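Local atomic coordinates of uncharacterized protein (Helicobacter pylori, PDB entry 4O5J), a protein that probably serves as an outer-membrane adhesin that recognises sialic acid-bearing glycans on host cells and so helps the bacterium attach. Residues A[76-81]-A[173-178]; A[83-88]-A[348-353]; A[250-255]-A[302-307]; A[261-266]-A[288-293]. All coordinates share one frame; numbering follows the deposited sequence.

Interaction 1: residues A[76-81]-A[173-178]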
loop_
_atom_site.group_PDB
_atom_site.type_symbol
_atom_site.label_atom_id
_atom_site.label_comp_id
_atom_site.label_asym_id
_atom_site.label_seq_id
_atom_site.Cartn_x
_atom_site.Cartn_y
_atom_site.Cartn_z
ATOM N N ASN A 76 6.017 5.609 -14.821
ATOM C CA ASN A 76 7.349 5.875 -15.352
ATOM C C ASN A 76 8.360 6.443 -14.386
ATOM O O ASN A 76 9.530 6.327 -14.625
ATOM C CB ASN A 76 7.236 6.817 -16.547
ATOM C CG ASN A 76 6.516 6.182 -17.672
ATOM O OD1 ASN A 76 6.681 5.000 -17.935
ATOM N ND2 ASN A 76 5.674 6.937 -18.320
ATOM N N SER A 77 7.922 7.049 -13.294
ATOM C CA SER A 77 8.839 7.761 -12.419
ATOM C C SER A 77 9.305 6.932 -11.226
ATOM O O SER A 77 8.664 5.977 -10.845
ATOM C CB SER A 77 8.189 9.044 -11.906
ATOM O OG SER A 77 9.109 9.809 -11.132
ATOM N N THR A 78 10.453 7.300 -10.660
ATOM C CA THR A 78 10.890 6.690 -9.429
ATOM C C THR A 78 11.007 7.771 -8.400
ATOM O O THR A 78 11.599 7.554 -7.352
ATOM C CB THR A 78 12.252 5.986 -9.555
ATOM O OG1 THR A 78 13.199 6.941 -10.014
ATOM C CG2 THR A 78 12.200 4.829 -10.564
ATOM N N THR A 79 10.494 8.957 -8.701
ATOM C CA THR A 79 10.521 10.040 -7.716
ATOM C C THR A 79 9.157 10.641 -7.565
ATOM O O THR A 79 8.913 11.291 -6.606
ATOM C CB THR A 79 11.472 11.161 -8.087
ATOM O OG1 THR A 79 11.172 11.612 -9.421
ATOM C CG2 THR A 79 12.916 10.690 -7.917
ATOM N N GLN A 80 8.263 10.422 -8.516
ATOM C CA GLN A 80 6.935 11.008 -8.461
ATOM C C GLN A 80 5.848 9.975 -8.649
ATOM O O GLN A 80 4.769 10.255 -9.114
ATOM C CB GLN A 80 6.822 12.140 -9.469
ATOM C CG GLN A 80 7.556 13.335 -8.939
ATOM C CD GLN A 80 7.998 14.182 -10.060
ATOM O OE1 GLN A 80 7.227 14.471 -10.977
ATOM N NE2 GLN A 80 9.261 14.577 -10.024
ATOM N N SER A 81 6.153 8.761 -8.261
ATOM C CA SER A 81 5.216 7.669 -8.361
ATOM C C SER A 81 4.796 7.234 -7.001
ATOM O O SER A 81 5.606 6.688 -6.243
ATOM C CB SER A 81 5.873 6.472 -9.064
ATOM O OG SER A 81 5.125 5.293 -8.878
ATOM N N LEU A 173 15.901 -0.453 -7.599
ATOM C CA LEU A 173 14.546 -0.719 -8.102
ATOM C C LEU A 173 14.153 0.142 -9.301
ATOM O O LEU A 173 14.299 1.347 -9.241
ATOM C CB LEU A 173 13.508 -0.548 -7.011
ATOM C CG LEU A 173 13.616 -1.523 -5.849
ATOM C CD1 LEU A 173 12.663 -1.064 -4.782
ATOM C CD2 LEU A 173 13.272 -2.926 -6.286
ATOM N N CYS A 174 13.615 -0.467 -10.364
ATOM C CA CYS A 174 13.179 0.257 -11.590
ATOM C C CYS A 174 11.789 0.801 -11.422
ATOM O O CYS A 174 11.015 0.233 -10.648
ATOM C CB CYS A 174 13.152 -0.705 -12.809
ATOM S SG CYS A 174 14.738 -1.488 -12.917
ATOM N N ALA A 175 11.451 1.854 -12.193
ATOM C CA ALA A 175 10.085 2.314 -12.295
ATOM C C ALA A 175 9.164 1.149 -12.699
ATOM O O ALA A 175 9.640 0.121 -13.148
ATOM C CB ALA A 175 9.970 3.473 -13.290
ATOM N N LEU A 176 7.853 1.320 -12.560
ATOM C CA LEU A 176 6.919 0.262 -12.866
ATOM C C LEU A 176 7.000 -0.099 -14.352
ATOM O O LEU A 176 6.603 -1.182 -14.732
ATOM C CB LEU A 176 5.502 0.668 -12.515
ATOM C CG LEU A 176 4.991 0.242 -11.104
ATOM C CD1 LEU A 176 5.972 0.594 -10.009
ATOM C CD2 LEU A 176 3.601 0.822 -10.789
ATOM N N SER A 177 7.499 0.805 -15.188
ATOM C CA SER A 177 7.641 0.554 -16.626
ATOM C C SER A 177 8.721 -0.453 -16.964
ATOM O O SER A 177 8.794 -0.942 -18.079
ATOM C CB SER A 177 7.916 1.845 -17.369
ATOM O OG SER A 177 9.149 2.386 -16.972
ATOM N N GLY A 178 9.583 -0.772 -16.007
ATOM C CA GLY A 178 10.581 -1.786 -16.243
ATOM C C GLY A 178 11.990 -1.217 -16.302
ATOM O O GLY A 178 12.168 -0.011 -16.404
HETATM O O HOH W 1 10.323 5.046 -17.108
HETATM O O HOH W 2 7.007 3.775 -11.235
#
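Ala175 packs against Asn76 and Thr78, and the direct contact is van der Waals in kind. The methyl CB of Ala175 presses against the backbone carbonyl of Asn76, 3.2 Å from its O, while CG2 of Thr78 lies over the peptide of Ala175, 3.5 Å from Ala175 N. That methyl stands beside Thr78's own backbone N, anti to its carbonyl carbon. At the outer end, OD1 of Asn76 touches CB of Ser177 at 3.4 Å.

No direct hydrogen bond crosses; water does the polar work. One water gives a proton to Asn76 O and pairs with Ser177 OG, 2.9 Å from each. Another joins Ser77 O to Leu176 N, accepting from the latter.

Bonds inside each loop set the shapes. Ser77 OG accepts from Thr79 N (2.9 Å) and Gln80 N (2.8 Å), an ST turn and ST motif just after the helix ends. A type I turn runs from Ala175 to Gly178, and Cys174 is disulfide-linked to Cys179.

Segment 76-81 connects helix 57-76 to helix 82-101, where Ser81 OG caps Phe84 N. Segment 173-178 drapes over this connection: Leu173 touches Phe84 and Ala196, whereas Leu176 meets Ile83 and Val193.

Interaction 2: residues A[83-88]-A[348-353]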
loop_
_atom_site.group_PDB
_atom_site.type_symbol
_atom_site.label_atom_id
_atom_site.label_comp_id
_atom_site.label_asym_id
_atom_site.label_seq_id
_atom_site.Cartn_x
_atom_site.Cartn_y
_atom_site.Cartn_z
ATOM N N ILE A 83 2.832 4.684 -6.154
ATOM C CA ILE A 83 3.004 3.232 -5.979
ATOM C C ILE A 83 4.482 2.852 -5.833
ATOM O O ILE A 83 4.822 1.941 -5.071
ATOM C CB ILE A 83 2.338 2.443 -7.116
ATOM C CG1 ILE A 83 0.826 2.676 -7.103
ATOM C CG2 ILE A 83 2.635 0.933 -7.012
ATOM C CD1 ILE A 83 0.218 2.435 -5.688
ATOM N N PHE A 84 5.380 3.550 -6.508
ATOM C CA PHE A 84 6.785 3.202 -6.398
ATOM C C PHE A 84 7.238 3.534 -4.991
ATOM O O PHE A 84 7.974 2.766 -4.337
ATOM C CB PHE A 84 7.641 3.991 -7.401
ATOM C CG PHE A 84 9.106 3.679 -7.304
ATOM C CD1 PHE A 84 9.667 2.607 -8.029
ATOM C CD2 PHE A 84 9.937 4.439 -6.478
ATOM C CE1 PHE A 84 11.037 2.308 -7.915
ATOM C CE2 PHE A 84 11.292 4.165 -6.363
ATOM C CZ PHE A 84 11.852 3.093 -7.096
ATOM N N ASN A 85 6.818 4.701 -4.510
ATOM C CA ASN A 85 7.142 5.120 -3.164
ATOM C C ASN A 85 6.554 4.100 -2.131
ATOM O O ASN A 85 7.200 3.759 -1.135
ATOM C CB ASN A 85 6.650 6.521 -2.870
ATOM C CG ASN A 85 6.820 6.829 -1.376
ATOM O OD1 ASN A 85 7.927 7.114 -0.889
ATOM N ND2 ASN A 85 5.727 6.672 -0.605
ATOM N N ALA A 86 5.333 3.629 -2.384
ATOM C CA ALA A 86 4.724 2.628 -1.508
ATOM C C ALA A 86 5.610 1.361 -1.502
ATOM O O ALA A 86 5.879 0.775 -0.448
ATOM C CB ALA A 86 3.319 2.305 -1.983
ATOM N N VAL A 87 6.054 0.919 -2.690
ATOM C CA VAL A 87 6.936 -0.223 -2.764
ATOM C C VAL A 87 8.204 -0.021 -1.924
ATOM O O VAL A 87 8.615 -0.926 -1.190
ATOM C CB VAL A 87 7.344 -0.528 -4.233
ATOM C CG1 VAL A 87 8.411 -1.600 -4.284
ATOM C CG2 VAL A 87 6.121 -0.940 -5.044
ATOM N N GLN A 88 8.827 1.144 -2.021
ATOM C CA GLN A 88 9.995 1.455 -1.222
ATOM C C GLN A 88 9.707 1.272 0.269
ATOM O O GLN A 88 10.509 0.637 1.007
ATOM C CB GLN A 88 10.493 2.874 -1.470
ATOM C CG GLN A 88 11.326 3.046 -2.741
ATOM C CD GLN A 88 12.679 2.283 -2.693
ATOM O OE1 GLN A 88 13.045 1.586 -1.709
ATOM N NE2 GLN A 88 13.441 2.437 -3.755
ATOM N N GLN A 348 4.964 8.639 5.359
ATOM C CA GLN A 348 4.241 9.923 5.359
ATOM C C GLN A 348 3.954 10.343 3.929
ATOM O O GLN A 348 2.915 10.908 3.626
ATOM C CB GLN A 348 5.041 10.997 6.053
ATOM C CG GLN A 348 5.174 10.746 7.567
ATOM C CD GLN A 348 3.829 10.482 8.272
ATOM O OE1 GLN A 348 2.893 11.297 8.180
ATOM N NE2 GLN A 348 3.738 9.350 8.991
ATOM N N THR A 349 4.887 10.054 3.031
ATOM C CA THR A 349 4.652 10.361 1.611
ATOM C C THR A 349 3.425 9.618 1.058
ATOM O O THR A 349 2.683 10.184 0.235
ATOM C CB THR A 349 5.893 10.066 0.781
ATOM O OG1 THR A 349 6.958 10.920 1.236
ATOM C CG2 THR A 349 5.667 10.251 -0.710
ATOM N N ILE A 350 3.219 8.362 1.461
ATOM C CA ILE A 350 2.021 7.641 1.061
ATOM C C ILE A 350 0.797 8.418 1.551
ATOM O O ILE A 350 -0.151 8.620 0.810
ATOM C CB ILE A 350 1.932 6.260 1.687
ATOM C CG1 ILE A 350 3.175 5.452 1.374
ATOM C CG2 ILE A 350 0.723 5.554 1.117
ATOM C CD1 ILE A 350 3.104 4.051 1.973
ATOM N N LYS A 351 0.825 8.822 2.807
ATOM C CA LYS A 351 -0.311 9.587 3.381
ATOM C C LYS A 351 -0.556 10.893 2.606
ATOM O O LYS A 351 -1.698 11.216 2.261
ATOM C CB LYS A 351 -0.033 9.911 4.848
ATOM C CG LYS A 351 -1.095 10.800 5.516
ATOM C CD LYS A 351 -0.681 11.191 6.932
ATOM C CE LYS A 351 -1.681 12.196 7.495
ATOM N NZ LYS A 351 -1.151 12.596 8.794
ATOM N N ASN A 352 0.510 11.639 2.312
ATOM C CA ASN A 352 0.352 12.862 1.505
ATOM C C ASN A 352 -0.132 12.607 0.104
ATOM O O ASN A 352 -0.976 13.363 -0.388
ATOM C CB ASN A 352 1.650 13.619 1.434
ATOM C CG ASN A 352 2.093 14.059 2.791
ATOM O OD1 ASN A 352 1.307 14.024 3.733
ATOM N ND2 ASN A 352 3.352 14.462 2.922
ATOM N N ASN A 353 0.401 11.563 -0.558
ATOM C CA ASN A 353 -0.039 11.239 -1.913
ATOM C C ASN A 353 -1.530 10.927 -1.922
ATOM O O ASN A 353 -2.272 11.404 -2.775
ATOM C CB ASN A 353 0.685 10.002 -2.419
ATOM C CG ASN A 353 2.125 10.266 -2.726
ATOM O OD1 ASN A 353 2.555 11.422 -2.832
ATOM N ND2 ASN A 353 2.895 9.214 -2.866
HETATM O O HOH W 3 3.214 6.862 -1.838
HETATM O O HOH W 4 9.655 9.490 0.756
#
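The side-chain amide of Asn85 is the flat group here, and Thr349 covers one of its faces: the methyl CG2 sits above the plane, 3.6 Å from Asn85 ND2 and 3.7 Å from Asn85 CG. Beyond the amide nitrogen lies Ile350, with CG1 3.5 Å from Asn85 ND2. With CG anti to the backbone N (chi1 171°), Asn85 reaches straight across to helix 343-396 and slots between these two consecutive residues.

Its two polar atoms are held unequally. ND2 donates to the backbone O of Glu346, one turn earlier on the same partner helix, and also to a water 2.8 Å away; the same water also accepts a weak hydrogen bond from Asn353 ND2. A second water donates to Thr349 OG1 at 3.1 Å, and Thr349 OG1 is further bonded to Gln345 O within its own helix. From this second water Asn85 OD1 receives just a weak bond. No direct hydrogen bond joins the two segments.

On the buried side the contact turns apolar. Ile350 CD1 packs on Ala86, 4.3 Å from its CB, and the small alanine lets the backbones come close, with the CA atoms of Ala86 and Ile350 only 6.2 Å apart. Leu253 and Ile304 continue this greasy layer.

The segment axes approach to 9.4 Å at 155°, a long-range antiparallel pairing within a helical bundle; helices so distant in sequence do not form a sequence-adjacent repeat hairpin.

Interaction 3: residues A[250-255]-A[302-307]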
loop_
_atom_site.group_PDB
_atom_site.type_symbol
_atom_site.label_atom_id
_atom_site.label_comp_id
_atom_site.label_asym_id
_atom_site.label_seq_id
_atom_site.Cartn_x
_atom_site.Cartn_y
_atom_site.Cartn_z
ATOM N N ILE A 250 2.037 -6.791 1.213
ATOM C CA ILE A 250 2.705 -7.267 -0.056
ATOM C C ILE A 250 1.699 -7.626 -1.169
ATOM O O ILE A 250 1.731 -7.035 -2.258
ATOM C CB ILE A 250 3.708 -8.376 0.231
ATOM C CG1 ILE A 250 4.754 -7.834 1.206
ATOM C CG2 ILE A 250 4.373 -8.906 -1.076
ATOM C CD1 ILE A 250 5.446 -8.887 2.007
ATOM N N PRO A 251 0.751 -8.548 -0.906
ATOM C CA PRO A 251 -0.224 -8.879 -1.944
ATOM C C PRO A 251 -1.040 -7.670 -2.352
ATOM O O PRO A 251 -1.371 -7.536 -3.526
ATOM C CB PRO A 251 -1.152 -9.910 -1.280
ATOM C CG PRO A 251 -0.381 -10.441 -0.137
ATOM C CD PRO A 251 0.513 -9.320 0.325
ATOM N N ILE A 252 -1.336 -6.781 -1.403
ATOM C CA ILE A 252 -2.080 -5.561 -1.740
ATOM C C ILE A 252 -1.271 -4.719 -2.724
ATOM O O ILE A 252 -1.798 -4.221 -3.729
ATOM C CB ILE A 252 -2.409 -4.707 -0.493
ATOM C CG1 ILE A 252 -3.436 -5.422 0.367
ATOM C CG2 ILE A 252 -2.928 -3.345 -0.884
ATOM C CD1 ILE A 252 -3.679 -4.724 1.747
ATOM N N LEU A 253 0.016 -4.549 -2.431
ATOM C CA LEU A 253 0.889 -3.772 -3.289
ATOM C C LEU A 253 1.054 -4.485 -4.687
ATOM O O LEU A 253 0.997 -3.837 -5.728
ATOM C CB LEU A 253 2.208 -3.586 -2.600
ATOM C CG LEU A 253 3.013 -2.409 -3.018
ATOM C CD1 LEU A 253 2.192 -1.188 -3.264
ATOM C CD2 LEU A 253 3.961 -2.153 -1.887
ATOM N N GLN A 254 1.188 -5.820 -4.698
ATOM C CA GLN A 254 1.254 -6.575 -5.964
ATOM C C GLN A 254 0.032 -6.305 -6.777
ATOM O O GLN A 254 0.111 -6.079 -7.998
ATOM C CB GLN A 254 1.409 -8.074 -5.784
ATOM C CG GLN A 254 2.739 -8.449 -5.166
ATOM C CD GLN A 254 2.811 -9.902 -4.662
ATOM O OE1 GLN A 254 1.921 -10.351 -3.906
ATOM N NE2 GLN A 254 3.867 -10.651 -5.071
ATOM N N GLN A 255 -1.108 -6.248 -6.089
ATOM C CA GLN A 255 -2.360 -5.988 -6.761
ATOM C C GLN A 255 -2.345 -4.560 -7.342
ATOM O O GLN A 255 -2.709 -4.326 -8.503
ATOM C CB GLN A 255 -3.491 -6.222 -5.782
ATOM C CG GLN A 255 -4.815 -6.256 -6.433
ATOM C CD GLN A 255 -4.850 -7.300 -7.471
ATOM O OE1 GLN A 255 -4.254 -8.354 -7.245
ATOM N NE2 GLN A 255 -5.524 -7.033 -8.645
ATOM N N GLN A 302 -3.843 3.789 0.122
ATOM C CA GLN A 302 -4.412 4.124 1.414
ATOM C C GLN A 302 -4.433 2.890 2.314
ATOM O O GLN A 302 -4.115 3.004 3.496
ATOM C CB GLN A 302 -5.777 4.725 1.233
ATOM C CG GLN A 302 -6.494 4.911 2.533
ATOM C CD GLN A 302 -7.643 5.779 2.313
ATOM O OE1 GLN A 302 -7.549 6.981 2.486
ATOM N NE2 GLN A 302 -8.735 5.197 1.912
ATOM N N ASP A 303 -4.784 1.710 1.770
ATOM C CA ASP A 303 -4.784 0.486 2.567
ATOM C C ASP A 303 -3.416 0.274 3.179
ATOM O O ASP A 303 -3.286 -0.081 4.360
ATOM C CB ASP A 303 -5.143 -0.724 1.713
ATOM C CG ASP A 303 -6.607 -0.718 1.228
ATOM O OD1 ASP A 303 -7.442 -0.104 1.928
ATOM O OD2 ASP A 303 -6.947 -1.357 0.164
ATOM N N ILE A 304 -2.363 0.503 2.390
ATOM C CA ILE A 304 -1.003 0.292 2.925
ATOM C C ILE A 304 -0.676 1.300 4.042
ATOM O O ILE A 304 -0.099 0.940 5.044
ATOM C CB ILE A 304 0.046 0.334 1.787
ATOM C CG1 ILE A 304 -0.054 -0.962 0.965
ATOM C CG2 ILE A 304 1.455 0.510 2.359
ATOM C CD1 ILE A 304 0.120 -0.644 -0.455
ATOM N N PHE A 305 -1.033 2.563 3.844
ATOM C CA PHE A 305 -0.829 3.550 4.880
ATOM C C PHE A 305 -1.541 3.108 6.175
ATOM O O PHE A 305 -0.937 3.108 7.268
ATOM C CB PHE A 305 -1.251 4.957 4.465
ATOM C CG PHE A 305 -1.204 5.916 5.647
ATOM C CD1 PHE A 305 0.018 6.347 6.163
ATOM C CD2 PHE A 305 -2.348 6.283 6.308
ATOM C CE1 PHE A 305 0.091 7.187 7.269
ATOM C CE2 PHE A 305 -2.290 7.150 7.423
ATOM C CZ PHE A 305 -1.073 7.595 7.917
ATOM N N ASN A 306 -2.796 2.689 6.054
ATOM C CA ASN A 306 -3.570 2.227 7.212
ATOM C C ASN A 306 -2.912 1.066 7.897
ATOM O O ASN A 306 -2.954 0.966 9.142
ATOM C CB ASN A 306 -5.021 1.900 6.810
ATOM C CG ASN A 306 -5.833 3.169 6.509
ATOM O OD1 ASN A 306 -5.401 4.281 6.845
ATOM N ND2 ASN A 306 -7.037 3.011 5.893
ATOM N N LEU A 307 -2.290 0.157 7.117
ATOM C CA LEU A 307 -1.623 -0.995 7.720
ATOM C C LEU A 307 -0.394 -0.537 8.522
ATOM O O LEU A 307 -0.086 -1.118 9.553
ATOM C CB LEU A 307 -1.207 -2.035 6.646
ATOM C CG LEU A 307 -2.411 -2.895 6.141
ATOM C CD1 LEU A 307 -2.101 -3.598 4.807
ATOM C CD2 LEU A 307 -2.807 -3.865 7.235
#
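Ile304 meets Ile252 and Leu253 across two antiparallel helices, and its CB points at helix 241-268. From it CG1 leaves beside the backbone N, anti to the carbonyl carbon (chi1 -74°), and comes within 4.2 Å of Ile252 CG2. The other branch, CG2, is turned to a different neighbour, CD1 of Ile350 on helix 343-396. At the tip, CD1 has two partners: Leu253 CD1 at 3.5 Å, and Ile252 CG2 at 4.1 Å. Leu253 lies roughly at right angles to Ile304, whereas Ile252 slides past it in the opposite direction.

Ile252 uses its longer branch elsewhere. Its CD1 runs tip to tip into Leu307 CD1, 3.6 Å away, one turn further along the partner helix, and it also brushes Asp303 CB at 4.3 Å. Ile252 therefore fits among Asp303, Ile304 and Leu307, with one branch for the core and the other for the outer side. No hydrogen bond crosses, so hydrocarbon contact alone joins the segments, whose axes stand 10.0 Å apart at 163°. Helix 241-268 kinks at Pro251, whose N lacks the usual bond to the preceding turn.

Around this pair, helix 82-101 closes over Leu253 with Ala86, Val87 and Val90. Helix 343-396 lies against Ile304 and Phe305, and helix 193-209 covers Ile250 through Gln201 and Met204.

Interaction 4: residues A[261-266]-A[288-293]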
loop_
_atom_site.group_PDB
_atom_site.type_symbol
_atom_site.label_atom_id
_atom_site.label_comp_id
_atom_site.label_asym_id
_atom_site.label_seq_id
_atom_site.Cartn_x
_atom_site.Cartn_y
_atom_site.Cartn_z
ATOM N N GLN A 261 -0.134 -1.055 -14.055
ATOM C CA GLN A 261 0.316 -1.442 -15.412
ATOM C C GLN A 261 -0.870 -1.573 -16.349
ATOM O O GLN A 261 -0.809 -1.042 -17.453
ATOM C CB GLN A 261 1.142 -2.688 -15.336
ATOM C CG GLN A 261 2.357 -2.424 -14.422
ATOM C CD GLN A 261 3.100 -3.706 -14.052
ATOM O OE1 GLN A 261 2.516 -4.792 -14.060
ATOM N NE2 GLN A 261 4.392 -3.586 -13.716
ATOM N N SER A 262 -1.992 -2.181 -15.906
ATOM C CA SER A 262 -3.212 -2.258 -16.774
ATOM C C SER A 262 -3.637 -0.871 -17.123
ATOM O O SER A 262 -4.028 -0.602 -18.236
ATOM C CB SER A 262 -4.398 -2.923 -16.118
ATOM O OG SER A 262 -4.007 -4.202 -15.707
ATOM N N ASN A 263 -3.532 0.031 -16.182
ATOM C CA ASN A 263 -4.083 1.361 -16.428
ATOM C C ASN A 263 -3.236 2.199 -17.373
ATOM O O ASN A 263 -3.763 3.037 -18.129
ATOM C CB ASN A 263 -4.269 2.105 -15.118
ATOM C CG ASN A 263 -5.663 2.642 -14.957
ATOM O OD1 ASN A 263 -6.593 2.203 -15.619
ATOM N ND2 ASN A 263 -5.828 3.569 -14.020
ATOM N N HIS A 264 -1.928 1.984 -17.332
ATOM C CA HIS A 264 -1.054 2.638 -18.280
ATOM C C HIS A 264 -1.406 2.191 -19.702
ATOM O O HIS A 264 -1.389 2.982 -20.659
ATOM C CB HIS A 264 0.407 2.311 -17.973
ATOM C CG HIS A 264 1.344 2.905 -18.983
ATOM N ND1 HIS A 264 1.995 2.139 -19.938
ATOM C CD2 HIS A 264 1.686 4.245 -19.232
ATOM C CE1 HIS A 264 2.744 2.947 -20.720
ATOM N NE2 HIS A 264 2.555 4.247 -20.295
ATOM N N THR A 265 -1.742 0.914 -19.845
ATOM C CA THR A 265 -2.212 0.368 -21.117
ATOM C C THR A 265 -3.499 1.037 -21.554
ATOM O O THR A 265 -3.623 1.464 -22.705
ATOM C CB THR A 265 -2.386 -1.179 -21.058
ATOM O OG1 THR A 265 -1.117 -1.752 -20.751
ATOM C CG2 THR A 265 -2.854 -1.754 -22.416
ATOM N N LEU A 266 -4.458 1.123 -20.640
ATOM C CA LEU A 266 -5.749 1.711 -20.935
ATOM C C LEU A 266 -5.571 3.181 -21.310
ATOM O O LEU A 266 -6.187 3.662 -22.276
ATOM C CB LEU A 266 -6.675 1.570 -19.719
ATOM C CG LEU A 266 -8.080 2.073 -19.942
ATOM C CD1 LEU A 266 -8.664 1.394 -21.228
ATOM C CD2 LEU A 266 -8.886 1.753 -18.706
ATOM N N TYR A 288 -14.299 5.955 -18.010
ATOM C CA TYR A 288 -14.902 5.615 -16.731
ATOM C C TYR A 288 -14.117 4.504 -16.015
ATOM O O TYR A 288 -13.745 4.615 -14.841
ATOM C CB TYR A 288 -16.345 5.241 -16.935
ATOM C CG TYR A 288 -17.133 5.088 -15.660
ATOM C CD1 TYR A 288 -16.771 5.764 -14.503
ATOM C CD2 TYR A 288 -18.283 4.313 -15.627
ATOM C CE1 TYR A 288 -17.495 5.615 -13.321
ATOM C CE2 TYR A 288 -19.012 4.166 -14.475
ATOM C CZ TYR A 288 -18.614 4.820 -13.321
ATOM O OH TYR A 288 -19.372 4.681 -12.200
ATOM N N THR A 289 -13.827 3.444 -16.743
ATOM C CA THR A 289 -13.009 2.372 -16.243
ATOM C C THR A 289 -11.658 2.891 -15.830
ATOM O O THR A 289 -11.149 2.531 -14.776
ATOM C CB THR A 289 -12.799 1.335 -17.345
ATOM O OG1 THR A 289 -14.076 0.889 -17.758
ATOM C CG2 THR A 289 -12.011 0.147 -16.841
ATOM N N PHE A 290 -11.076 3.731 -16.665
ATOM C CA PHE A 290 -9.784 4.338 -16.370
ATOM C C PHE A 290 -9.826 5.035 -14.996
ATOM O O PHE A 290 -8.994 4.787 -14.109
ATOM C CB PHE A 290 -9.470 5.355 -17.466
ATOM C CG PHE A 290 -8.085 5.926 -17.402
ATOM C CD1 PHE A 290 -7.030 5.180 -16.899
ATOM C CD2 PHE A 290 -7.829 7.221 -17.863
ATOM C CE1 PHE A 290 -5.739 5.712 -16.844
ATOM C CE2 PHE A 290 -6.535 7.748 -17.814
ATOM C CZ PHE A 290 -5.497 7.002 -17.327
ATOM N N ALA A 291 -10.829 5.870 -14.805
ATOM C CA ALA A 291 -10.983 6.659 -13.554
ATOM C C ALA A 291 -11.258 5.757 -12.342
ATOM O O ALA A 291 -10.591 5.907 -11.311
ATOM C CB ALA A 291 -12.070 7.729 -13.741
ATOM N N GLN A 292 -12.164 4.790 -12.457
ATOM C CA GLN A 292 -12.352 3.832 -11.357
ATOM C C GLN A 292 -11.073 3.166 -10.990
ATOM O O GLN A 292 -10.712 3.100 -9.791
ATOM C CB GLN A 292 -13.353 2.774 -11.735
ATOM C CG GLN A 292 -14.744 3.329 -11.839
ATOM C CD GLN A 292 -15.712 2.313 -12.415
ATOM O OE1 GLN A 292 -16.266 1.487 -11.704
ATOM N NE2 GLN A 292 -15.923 2.378 -13.699
ATOM N N ASN A 293 -10.339 2.685 -11.998
ATOM C CA ASN A 293 -9.086 1.929 -11.716
ATOM C C ASN A 293 -8.085 2.794 -10.991
ATOM O O ASN A 293 -7.423 2.325 -10.056
ATOM C CB ASN A 293 -8.413 1.374 -12.999
ATOM C CG ASN A 293 -9.189 0.241 -13.606
ATOM O OD1 ASN A 293 -9.965 -0.427 -12.938
ATOM N ND2 ASN A 293 -8.981 0.021 -14.869
#
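The helical hairpin formed by helices 241-268 and 281-309 is joined here through Asn263, whose amide crosses to Phe290 and Asn293. Asn263 CG lies in the plane of the Phe290 ring, at its edge, with OD1 3.3 Å from Phe290 CD1; amide and ring are turned 66° from one another. The same OD1 accepts a weak hydrogen bond from Asn293 ND2, also 3.3 Å long, and Asn263 ND2 gives another weak one to Phe290 O at 3.4 Å. The two weak bonds favour this rotation of the buried amide. Asn263's chi1 of -127° is close to eclipsed, perhaps the price of reaching both partners.

These two consecutive helices run antiparallel as a hairpin, their segment axes 10.1 Å apart at 152°. One turn on from Asn263, Leu266 supplies the apolar half of the contact. Its CD2 nestles against the Phe290 backbone, 3.6 Å from the N, and reaches Phe290 CB at 3.9 Å and Thr289 CG2 at 4.0 Å. The side chain of Phe290 also touches Leu67 and Thr71 of helix 57-76, while Tyr288 and Ala291 pack against helix 343-396.

How the interactions relate
Interactions 3 and 4 are two stations on one antiparallel pair, helices 241-268 and 281-309, with centres about 18 Å apart; along the chain, interaction 4 lies nearer the turn of the hairpin. Interaction 2 brings helix 82-101 against helix 343-396, spans both of them in sequence, and touches interaction 3 at centres about 10 Å apart, with Lys351 against Phe305 among the contacts. Interaction 1, with its centre about 12 Å from that of interaction 2, lays loop 173-178 over the start of helix 82-101. A weak hydrogen bond from Gln261 NE2 to Leu176 O links it to interaction 4. Sequence-distant helices are thus tied into one elongated body.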